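Long-range contact in ricin B lectin (Clostridium thermocellum, PDB 3VSF), which probably hydrolyses O-glycosyl bonds as an exo-beta-1,3-galactanase of glycosyl hydrolase family 43, its catalytic domain being joined to a ricin-type beta-trefoil module: residues A[64-77]-A[117-131]. Numbering follows the deposited sequence.
Sequences LKHGDYYYWYGEYR and IERPKVMYNASTGEF
Two neighbouring blades of the family 43 beta-propeller meet through side chains here: the hairpin of strands 64-66 and 69-77 packs on strand 117-124 and on F131, which starts the next strand. V122 lies in the middle of the interface, with its two methyls parted between Y73 and L64. Its CG2 sits almost straight above the middle of the Y73 ring, a CH-pi contact 3.5 Å from the ring centroid, while CG1 touches L64 CD2 at 3.8 Å. A chi1 of -178° carries the L64 branch toward strand 117-124, and of its methyls CD2 is the one that reaches the rim of F131, 3.5 Å from its CD1, and Y124 CB. An aromatic cluster closes the hairpin-turn end. The edge of F131 points into the face of H66, with CZ over the imidazole centre and the planes at 83°; H66 meets Y124 obliquely, NE2 lying 3.5 Å from Y124 CE2 above the phenol face. Strands 69-77 and 117-124 run antiparallel at 167°, yet each belongs to its own four-stranded sheet, as expected of a propeller: 117-124 is the first, edge strand of its blade and pairs with 131-138, whereas 69-77 lies between 61-66 and 83-91. Toward the other end the P120 ring rests on the backbone of G74, and its CD is 3.7 Å from E75 CG. The E75 chain bends at chi2, which turns its carboxylate toward R77; OE2 takes R77 NH1 at 2.7 Å. R77 NH2 reaches across to E118 OE2 at 2.8 Å, near the guanidinium plane, so one arginine bridges two carboxylates, one from each segment.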
ATOM      1  N   LEU A  64      10.963  -9.861   5.289  1.00 77.08           N
ATOM      2  CA  LEU A  64      11.337 -10.137   6.670  1.00 78.66           C
ATOM      3  C   LEU A  64      12.581  -9.346   7.057  1.00 75.46           C
ATOM      4  O   LEU A  64      13.539  -9.262   6.288  1.00 75.66           O
ATOM      5  CB  LEU A  64      11.592 -11.634   6.862  1.00 77.17           C
ATOM      6  CG  LEU A  64      11.941 -12.089   8.281  1.00 76.54           C
ATOM      7  CD1 LEU A  64      10.776 -11.842   9.225  1.00 75.21           C
ATOM      8  CD2 LEU A  64      12.335 -13.555   8.286  1.00 81.26           C
ATOM      9  N   LYS A  65      12.559  -8.765   8.251  1.00 76.08           N
ATOM     10  CA  LYS A  65      13.700  -8.016   8.759  1.00 80.45           C
ATOM     11  C   LYS A  65      14.450  -8.828   9.805  1.00 82.95           C
ATOM     12  O   LYS A  65      13.969  -9.012  10.924  1.00 83.63           O
ATOM     13  CB  LYS A  65      13.243  -6.682   9.353  1.00 77.99           C
ATOM     14  CG  LYS A  65      14.334  -5.908  10.083  1.00 82.14           C
ATOM     15  CD  LYS A  65      15.524  -5.622   9.179  1.00 86.87           C
ATOM     16  CE  LYS A  65      16.469  -4.611   9.814  1.00 85.12           C
ATOM     17  NZ  LYS A  65      16.922  -5.037  11.167  1.00 88.25           N
ATOM     18  N   HIS A  66      15.628  -9.319   9.436  1.00 83.77           N
ATOM     19  CA  HIS A  66      16.446 -10.096  10.357  1.00 86.43           C
ATOM     20  C   HIS A  66      17.897  -9.630  10.320  1.00 88.26           C
ATOM     21  O   HIS A  66      18.512  -9.563   9.255  1.00 87.24           O
ATOM     22  CB  HIS A  66      16.359 -11.589  10.029  1.00 89.09           C
ATOM     23  CG  HIS A  66      16.949 -12.473  11.082  1.00 89.52           C
ATOM     24  ND1 HIS A  66      18.221 -12.997  10.988  1.00 88.52           N
ATOM     25  CD2 HIS A  66      16.442 -12.924  12.254  1.00 88.00           C
ATOM     26  CE1 HIS A  66      18.470 -13.734  12.057  1.00 90.76           C
ATOM     27  NE2 HIS A  66      17.408 -13.706  12.840  1.00 89.89           N
ATOM     28  N   GLY A  67      18.436  -9.306  11.489  1.00 87.85           N
ATOM     29  CA  GLY A  67      19.805  -8.835  11.591  1.00 86.83           C
ATOM     30  C   GLY A  67      19.980  -7.450  11.003  1.00 88.12           C
ATOM     31  O   GLY A  67      19.406  -6.479  11.495  1.00 86.97           O
ATOM     32  N   ASP A  68      20.774  -7.359   9.941  1.00 89.34           N
ATOM     33  CA  ASP A  68      21.070  -6.076   9.317  1.00 91.10           C
ATOM     34  C   ASP A  68      20.464  -5.973   7.922  1.00 91.42           C
ATOM     35  O   ASP A  68      20.702  -5.000   7.207  1.00 91.11           O
ATOM     36  CB  ASP A  68      22.583  -5.860   9.237  1.00 92.42           C
ATOM     37  CG  ASP A  68      23.268  -6.020  10.581  1.00 94.74           C
ATOM     38  OD1 ASP A  68      22.618  -5.766  11.617  1.00 94.90           O
ATOM     39  OD2 ASP A  68      24.459  -6.398  10.600  1.00 93.90           O
ATOM     40  N   TYR A  69      19.678  -6.973   7.537  1.00 89.42           N
ATOM     41  CA  TYR A  69      19.140  -7.028   6.182  1.00 87.62           C
ATOM     42  C   TYR A  69      17.625  -7.192   6.124  1.00 84.98           C
ATOM     43  O   TYR A  69      17.017  -7.820   6.991  1.00 85.52           O
ATOM     44  CB  TYR A  69      19.804  -8.162   5.394  1.00 87.34           C
ATOM     45  CG  TYR A  69      21.290  -7.987   5.189  1.00 91.55           C
ATOM     46  CD1 TYR A  69      21.781  -7.291   4.093  1.00 91.59           C
ATOM     47  CD2 TYR A  69      22.203  -8.525   6.087  1.00 92.67           C
ATOM     48  CE1 TYR A  69      23.139  -7.132   3.897  1.00 94.78           C
ATOM     49  CE2 TYR A  69      23.564  -8.371   5.900  1.00 93.51           C
ATOM     50  CZ  TYR A  69      24.027  -7.673   4.803  1.00 95.83           C
ATOM     51  OH  TYR A  69      25.381  -7.515   4.613  1.00 95.05           O
ATOM     52  N   TYR A  70      17.025  -6.615   5.088  1.00 82.80           N
ATOM     53  CA  TYR A  70      15.624  -6.853   4.771  1.00 80.82           C
ATOM     54  C   TYR A  70      15.556  -7.861   3.631  1.00 79.04           C
ATOM     55  O   TYR A  70      16.132  -7.642   2.566  1.00 78.92           O
ATOM     56  CB  TYR A  70      14.930  -5.553   4.357  1.00 81.70           C
ATOM     57  CG  TYR A  70      14.701  -4.579   5.492  1.00 80.70           C
ATOM     58  CD1 TYR A  70      13.534  -4.621   6.242  1.00 79.64           C
ATOM     59  CD2 TYR A  70      15.647  -3.614   5.807  1.00 80.93           C
ATOM     60  CE1 TYR A  70      13.317  -3.733   7.279  1.00 80.53           C
ATOM     61  CE2 TYR A  70      15.440  -2.721   6.843  1.00 82.55           C
ATOM     62  CZ  TYR A  70      14.274  -2.784   7.575  1.00 82.95           C
ATOM     63  OH  TYR A  70      14.062  -1.897   8.607  1.00 83.06           O
ATOM     64  N   TYR A  71      14.857  -8.967   3.858  1.00 77.44           N
ATOM     65  CA  TYR A  71      14.762 -10.020   2.854  1.00 77.00           C
ATOM     66  C   TYR A  71      13.417 -10.006   2.134  1.00 74.72           C
ATOM     67  O   TYR A  71      12.361 -10.006   2.765  1.00 72.26           O
ATOM     68  CB  TYR A  71      15.019 -11.391   3.484  1.00 77.44           C
ATOM     69  CG  TYR A  71      16.435 -11.567   3.987  1.00 81.47           C
ATOM     70  CD1 TYR A  71      16.762 -11.287   5.307  1.00 81.98           C
ATOM     71  CD2 TYR A  71      17.444 -12.008   3.142  1.00 83.34           C
ATOM     72  CE1 TYR A  71      18.056 -11.443   5.772  1.00 85.19           C
ATOM     73  CE2 TYR A  71      18.739 -12.168   3.598  1.00 84.00           C
ATOM     74  CZ  TYR A  71      19.040 -11.884   4.914  1.00 85.62           C
ATOM     75  OH  TYR A  71      20.328 -12.042   5.372  1.00 84.98           O
ATOM     76  N   TRP A  72      13.471  -9.993   0.807  1.00 74.83           N
ATOM     77  CA  TRP A  72      12.270  -9.952  -0.017  1.00 75.91           C
ATOM     78  C   TRP A  72      12.073 -11.274  -0.753  1.00 74.93           C
ATOM     79  O   TRP A  72      12.849 -11.622  -1.644  1.00 74.92           O
ATOM     80  CB  TRP A  72      12.358  -8.796  -1.017  1.00 74.75           C
ATOM     81  CG  TRP A  72      11.155  -8.652  -1.903  1.00 72.21           C
ATOM     82  CD1 TRP A  72       9.975  -9.330  -1.805  1.00 75.32           C
ATOM     83  CD2 TRP A  72      11.019  -7.773  -3.027  1.00 71.73           C
ATOM     84  NE1 TRP A  72       9.113  -8.929  -2.797  1.00 75.23           N
ATOM     85  CE2 TRP A  72       9.731  -7.972  -3.561  1.00 73.54           C
ATOM     86  CE3 TRP A  72      11.862  -6.837  -3.633  1.00 74.38           C
ATOM     87  CZ2 TRP A  72       9.265  -7.270  -4.670  1.00 76.09           C
ATOM     88  CZ3 TRP A  72      11.398  -6.141  -4.734  1.00 74.64           C
ATOM     89  CH2 TRP A  72      10.113  -6.361  -5.242  1.00 74.99           C
ATOM     90  N   TYR A  73      11.032 -12.007  -0.375  1.00 72.60           N
ATOM     91  CA  TYR A  73      10.718 -13.274  -1.020  1.00 73.98           C
ATOM     92  C   TYR A  73       9.559 -13.100  -1.993  1.00 73.80           C
ATOM     93  O   TYR A  73       8.776 -12.159  -1.871  1.00 75.31           O
ATOM     94  CB  TYR A  73      10.369 -14.335   0.024  1.00 75.12           C
ATOM     95  CG  TYR A  73      11.412 -14.502   1.106  1.00 77.46           C
ATOM     96  CD1 TYR A  73      12.517 -15.319   0.913  1.00 79.03           C
ATOM     97  CD2 TYR A  73      11.289 -13.844   2.323  1.00 76.01           C
ATOM     98  CE1 TYR A  73      13.472 -15.475   1.901  1.00 78.66           C
ATOM     99  CE2 TYR A  73      12.238 -13.994   3.316  1.00 77.36           C
ATOM    100  CZ  TYR A  73      13.327 -14.811   3.100  1.00 79.66           C
ATOM    101  OH  TYR A  73      14.273 -14.963   4.087  1.00 79.92           O
ATOM    102  N   GLY A  74       9.454 -14.010  -2.955  1.00 73.27           N
ATOM    103  CA  GLY A  74       8.387 -13.966  -3.938  1.00 72.68           C
ATOM    104  C   GLY A  74       8.487 -15.108  -4.929  1.00 75.59           C
ATOM    105  O   GLY A  74       9.507 -15.792  -4.991  1.00 78.87           O
ATOM    106  N   GLU A  75       7.432 -15.315  -5.708  1.00 74.10           N
ATOM    107  CA  GLU A  75       7.413 -16.399  -6.685  1.00 75.74           C
ATOM    108  C   GLU A  75       7.252 -15.877  -8.110  1.00 77.17           C
ATOM    109  O   GLU A  75       6.913 -14.714  -8.319  1.00 79.42           O
ATOM    110  CB  GLU A  75       6.303 -17.401  -6.351  1.00 76.39           C
ATOM    111  CG  GLU A  75       4.915 -16.788  -6.219  1.00 75.69           C
ATOM    112  CD  GLU A  75       4.300 -16.425  -7.555  1.00 77.47           C
ATOM    113  OE1 GLU A  75       4.633 -17.080  -8.567  1.00 77.94           O
ATOM    114  OE2 GLU A  75       3.485 -15.479  -7.595  1.00 76.13           O
ATOM    115  N   TYR A  76       7.504 -16.746  -9.085  1.00 78.68           N
ATOM    116  CA  TYR A  76       7.376 -16.386 -10.491  1.00 81.09           C
ATOM    117  C   TYR A  76       7.197 -17.625 -11.360  1.00 82.18           C
ATOM    118  O   TYR A  76       7.910 -18.616 -11.199  1.00 83.41           O
ATOM    119  CB  TYR A  76       8.594 -15.587 -10.958  1.00 84.71           C
ATOM    120  CG  TYR A  76       9.874 -16.392 -11.020  1.00 85.27           C
ATOM    121  CD1 TYR A  76      10.485 -16.670 -12.236  1.00 86.06           C
ATOM    122  CD2 TYR A  76      10.469 -16.875  -9.863  1.00 84.51           C
ATOM    123  CE1 TYR A  76      11.655 -17.404 -12.296  1.00 88.20           C
ATOM    124  CE2 TYR A  76      11.638 -17.612  -9.912  1.00 86.50           C
ATOM    125  CZ  TYR A  76      12.227 -17.874 -11.132  1.00 88.09           C
ATOM    126  OH  TYR A  76      13.390 -18.607 -11.187  1.00 90.74           O
ATOM    127  N   ARG A  77       6.240 -17.562 -12.280  1.00 81.95           N
ATOM    128  CA  ARG A  77       5.972 -18.670 -13.192  1.00 84.48           C
ATOM    129  C   ARG A  77       7.043 -18.787 -14.276  1.00 86.38           C
ATOM    130  O   ARG A  77       7.982 -17.994 -14.319  1.00 84.11           O
ATOM    131  CB  ARG A  77       4.591 -18.512 -13.835  1.00 84.64           C
ATOM    132  CG  ARG A  77       3.423 -18.883 -12.930  1.00 83.50           C
ATOM    133  CD  ARG A  77       3.196 -17.862 -11.821  1.00 76.99           C
ATOM    134  NE  ARG A  77       1.865 -18.006 -11.235  1.00 75.28           N
ATOM    135  CZ  ARG A  77       1.383 -17.243 -10.259  1.00 76.68           C
ATOM    136  NH1 ARG A  77       2.122 -16.269  -9.745  1.00 77.05           N
ATOM    137  NH2 ARG A  77       0.158 -17.453  -9.796  1.00 76.98           N
ATOM    138  N   ILE A 117       2.359 -22.263  -7.081  1.00 75.41           N
ATOM    139  CA  ILE A 117       2.670 -21.690  -5.778  1.00 74.43           C
ATOM    140  C   ILE A 117       2.635 -20.170  -5.840  1.00 76.09           C
ATOM    141  O   ILE A 117       3.294 -19.558  -6.679  1.00 77.58           O
ATOM    142  CB  ILE A 117       4.036 -22.159  -5.249  1.00 75.65           C
ATOM    143  CG1 ILE A 117       3.914 -23.560  -4.652  1.00 77.23           C
ATOM    144  CG2 ILE A 117       4.557 -21.194  -4.198  1.00 76.26           C
ATOM    145  CD1 ILE A 117       5.077 -23.951  -3.773  1.00 79.40           C
ATOM    146  N   GLU A 118       1.856 -19.566  -4.951  1.00 72.59           N
ATOM    147  CA  GLU A 118       1.695 -18.120  -4.950  1.00 73.93           C
ATOM    148  C   GLU A 118       1.564 -17.561  -3.538  1.00 72.62           C
ATOM    149  O   GLU A 118       1.136 -18.259  -2.617  1.00 69.47           O
ATOM    150  CB  GLU A 118       0.494 -17.717  -5.808  1.00 74.69           C
ATOM    151  CG  GLU A 118      -0.820 -18.368  -5.405  1.00 73.46           C
ATOM    152  CD  GLU A 118      -1.891 -18.226  -6.472  1.00 77.56           C
ATOM    153  OE1 GLU A 118      -3.083 -18.114  -6.113  1.00 79.30           O
ATOM    154  OE2 GLU A 118      -1.544 -18.231  -7.672  1.00 72.48           O
ATOM    155  N   ARG A 119       1.942 -16.297  -3.381  1.00 70.53           N
ATOM    156  CA  ARG A 119       1.905 -15.620  -2.087  1.00 70.30           C
ATOM    157  C   ARG A 119       2.719 -16.341  -1.015  1.00 69.74           C
ATOM    158  O   ARG A 119       2.194 -16.671   0.049  1.00 68.42           O
ATOM    159  CB  ARG A 119       0.460 -15.428  -1.622  1.00 70.00           C
ATOM    160  CG  ARG A 119      -0.380 -14.620  -2.589  1.00 67.17           C
ATOM    161  CD  ARG A 119      -1.734 -14.271  -2.003  1.00 68.60           C
ATOM    162  NE  ARG A 119      -2.461 -13.349  -2.869  1.00 69.26           N
ATOM    163  CZ  ARG A 119      -2.243 -12.040  -2.911  1.00 70.80           C
ATOM    164  NH1 ARG A 119      -1.316 -11.496  -2.132  1.00 68.75           N
ATOM    165  NH2 ARG A 119      -2.948 -11.272  -3.731  1.00 71.55           N
ATOM    166  N   PRO A 120       4.010 -16.583  -1.291  1.00 68.57           N
ATOM    167  CA  PRO A 120       4.895 -17.199  -0.300  1.00 68.96           C
ATOM    168  C   PRO A 120       5.358 -16.179   0.737  1.00 68.53           C
ATOM    169  O   PRO A 120       5.822 -15.099   0.372  1.00 70.94           O
ATOM    170  CB  PRO A 120       6.083 -17.662  -1.144  1.00 69.22           C
ATOM    171  CG  PRO A 120       6.134 -16.686  -2.264  1.00 71.64           C
ATOM    172  CD  PRO A 120       4.705 -16.326  -2.566  1.00 68.45           C
ATOM    173  N   LYS A 121       5.226 -16.521   2.014  1.00 69.42           N
ATOM    174  CA  LYS A 121       5.641 -15.629   3.090  1.00 69.56           C
ATOM    175  C   LYS A 121       6.647 -16.321   4.003  1.00 73.92           C
ATOM    176  O   LYS A 121       6.609 -17.539   4.172  1.00 73.09           O
ATOM    177  CB  LYS A 121       4.428 -15.167   3.898  1.00 67.63           C
ATOM    178  CG  LYS A 121       3.346 -14.496   3.068  1.00 68.04           C
ATOM    179  CD  LYS A 121       3.877 -13.261   2.360  1.00 68.95           C
ATOM    180  CE  LYS A 121       2.794 -12.590   1.530  1.00 69.93           C
ATOM    181  NZ  LYS A 121       2.274 -13.482   0.457  1.00 70.07           N
ATOM    182  N   VAL A 122       7.548 -15.538   4.589  1.00 73.17           N
ATOM    183  CA  VAL A 122       8.563 -16.082   5.487  1.00 74.09           C
ATOM    184  C   VAL A 122       8.522 -15.415   6.858  1.00 76.35           C
ATOM    185  O   VAL A 122       8.462 -14.189   6.965  1.00 78.81           O
ATOM    186  CB  VAL A 122       9.978 -15.941   4.893  1.00 75.00           C
ATOM    187  CG1 VAL A 122      11.031 -16.228   5.952  1.00 76.21           C
ATOM    188  CG2 VAL A 122      10.146 -16.866   3.698  1.00 74.35           C
ATOM    189  N   MET A 123       8.553 -16.234   7.904  1.00 74.97           N
ATOM    190  CA  MET A 123       8.553 -15.741   9.275  1.00 76.63           C
ATOM    191  C   MET A 123       9.720 -16.348  10.046  1.00 79.59           C
ATOM    192  O   MET A 123      10.181 -17.440   9.720  1.00 81.89           O
ATOM    193  CB  MET A 123       7.229 -16.082   9.962  1.00 75.35           C
ATOM    194  CG  MET A 123       6.908 -17.569   9.987  1.00 74.51           C
ATOM    195  SD  MET A 123       5.204 -17.917  10.460  1.00 77.68           S
ATOM    196  CE  MET A 123       5.124 -17.128  12.066  1.00 75.89           C
ATOM    197  N   TYR A 124      10.198 -15.638  11.063  1.00 80.48           N
ATOM    198  CA  TYR A 124      11.322 -16.120  11.859  1.00 81.84           C
ATOM    199  C   TYR A 124      10.897 -16.602  13.244  1.00 83.98           C
ATOM    200  O   TYR A 124      10.015 -16.019  13.875  1.00 83.53           O
ATOM    201  CB  TYR A 124      12.402 -15.044  11.988  1.00 82.28           C
ATOM    202  CG  TYR A 124      13.496 -15.404  12.968  1.00 87.33           C
ATOM    203  CD1 TYR A 124      13.507 -14.873  14.252  1.00 88.19           C
ATOM    204  CD2 TYR A 124      14.512 -16.283  12.614  1.00 85.45           C
ATOM    205  CE1 TYR A 124      14.503 -15.201  15.153  1.00 88.92           C
ATOM    206  CE2 TYR A 124      15.512 -16.618  13.509  1.00 84.72           C
ATOM    207  CZ  TYR A 124      15.503 -16.075  14.776  1.00 86.95           C
ATOM    208  OH  TYR A 124      16.494 -16.402  15.672  1.00 85.03           O
ATOM    209  N   ASN A 125      11.538 -17.670  13.708  1.00 86.31           N
ATOM    210  CA  ASN A 125      11.263 -18.225  15.027  1.00 86.64           C
ATOM    211  C   ASN A 125      12.432 -17.988  15.977  1.00 89.32           C
ATOM    212  O   ASN A 125      13.545 -18.450  15.732  1.00 90.68           O
ATOM    213  CB  ASN A 125      10.968 -19.722  14.917  1.00 82.79           C
ATOM    214  CG  ASN A 125      10.472 -20.320  16.220  1.00 83.87           C
ATOM    215  OD1 ASN A 125      10.797 -19.838  17.305  1.00 84.99           O
ATOM    216  ND2 ASN A 125       9.679 -21.381  16.117  1.00 83.84           N
ATOM    217  N   ALA A 126      12.174 -17.260  17.060  1.00 91.18           N
ATOM    218  CA  ALA A 126      13.210 -16.958  18.044  1.00 91.30           C
ATOM    219  C   ALA A 126      13.648 -18.213  18.790  1.00 91.09           C
ATOM    220  O   ALA A 126      14.842 -18.437  18.999  1.00 92.58           O
ATOM    221  CB  ALA A 126      12.719 -15.901  19.021  1.00 90.05           C
ATOM    222  N   SER A 127      12.676 -19.026  19.188  1.00 88.08           N
ATOM    223  CA  SER A 127      12.947 -20.258  19.920  1.00 88.61           C
ATOM    224  C   SER A 127      13.890 -21.175  19.146  1.00 88.45           C
ATOM    225  O   SER A 127      15.016 -21.432  19.574  1.00 88.29           O
ATOM    226  CB  SER A 127      11.641 -20.997  20.219  1.00 87.72           C
ATOM    227  OG  SER A 127      10.720 -20.155  20.890  1.00 88.70           O
ATOM    228  N   THR A 128      13.418 -21.664  18.004  1.00 87.47           N
ATOM    229  CA  THR A 128      14.186 -22.600  17.191  1.00 87.59           C
ATOM    230  C   THR A 128      15.415 -21.943  16.567  1.00 87.46           C
ATOM    231  O   THR A 128      16.523 -22.472  16.652  1.00 89.35           O
ATOM    232  CB  THR A 128      13.324 -23.204  16.067  1.00 89.41           C
ATOM    233  OG1 THR A 128      12.928 -22.170  15.157  1.00 91.78           O
ATOM    234  CG2 THR A 128      12.082 -23.867  16.644  1.00 85.87           C
ATOM    235  N   GLY A 129      15.212 -20.789  15.942  1.00 86.49           N
ATOM    236  CA  GLY A 129      16.287 -20.093  15.259  1.00 86.21           C
ATOM    237  C   GLY A 129      16.308 -20.425  13.780  1.00 84.32           C
ATOM    238  O   GLY A 129      17.320 -20.242  13.103  1.00 82.53           O
ATOM    239  N   GLU A 130      15.179 -20.917  13.280  1.00 83.22           N
ATOM    240  CA  GLU A 130      15.057 -21.285  11.875  1.00 85.33           C
ATOM    241  C   GLU A 130      13.909 -20.532  11.212  1.00 83.98           C
ATOM    242  O   GLU A 130      12.916 -20.197  11.858  1.00 81.76           O
ATOM    243  CB  GLU A 130      14.860 -22.797  11.733  1.00 87.45           C
ATOM    244  CG  GLU A 130      13.626 -23.333  12.439  1.00 85.20           C
ATOM    245  CD  GLU A 130      13.595 -24.847  12.495  1.00 90.86           C
ATOM    246  OE1 GLU A 130      12.622 -25.404  13.046  1.00 93.48           O
ATOM    247  OE2 GLU A 130      14.546 -25.482  11.990  1.00 90.71           O
ATOM    248  N   PHE A 131      14.055 -20.264   9.918  1.00 82.80           N
ATOM    249  CA  PHE A 131      13.056 -19.504   9.173  1.00 80.73           C
ATOM    250  C   PHE A 131      12.007 -20.416   8.542  1.00 77.15           C
ATOM    251  O   PHE A 131      12.323 -21.241   7.688  1.00 76.50           O
ATOM    252  CB  PHE A 131      13.729 -18.658   8.091  1.00 82.16           C
ATOM    253  CG  PHE A 131      14.708 -17.653   8.629  1.00 83.39           C
ATOM    254  CD1 PHE A 131      14.297 -16.369   8.945  1.00 85.95           C
ATOM    255  CD2 PHE A 131      16.037 -17.990   8.816  1.00 84.62           C
ATOM    256  CE1 PHE A 131      15.194 -15.440   9.438  1.00 87.07           C
ATOM    257  CE2 PHE A 131      16.939 -17.066   9.309  1.00 87.75           C
ATOM    258  CZ  PHE A 131      16.516 -15.789   9.620  1.00 87.55           C
TER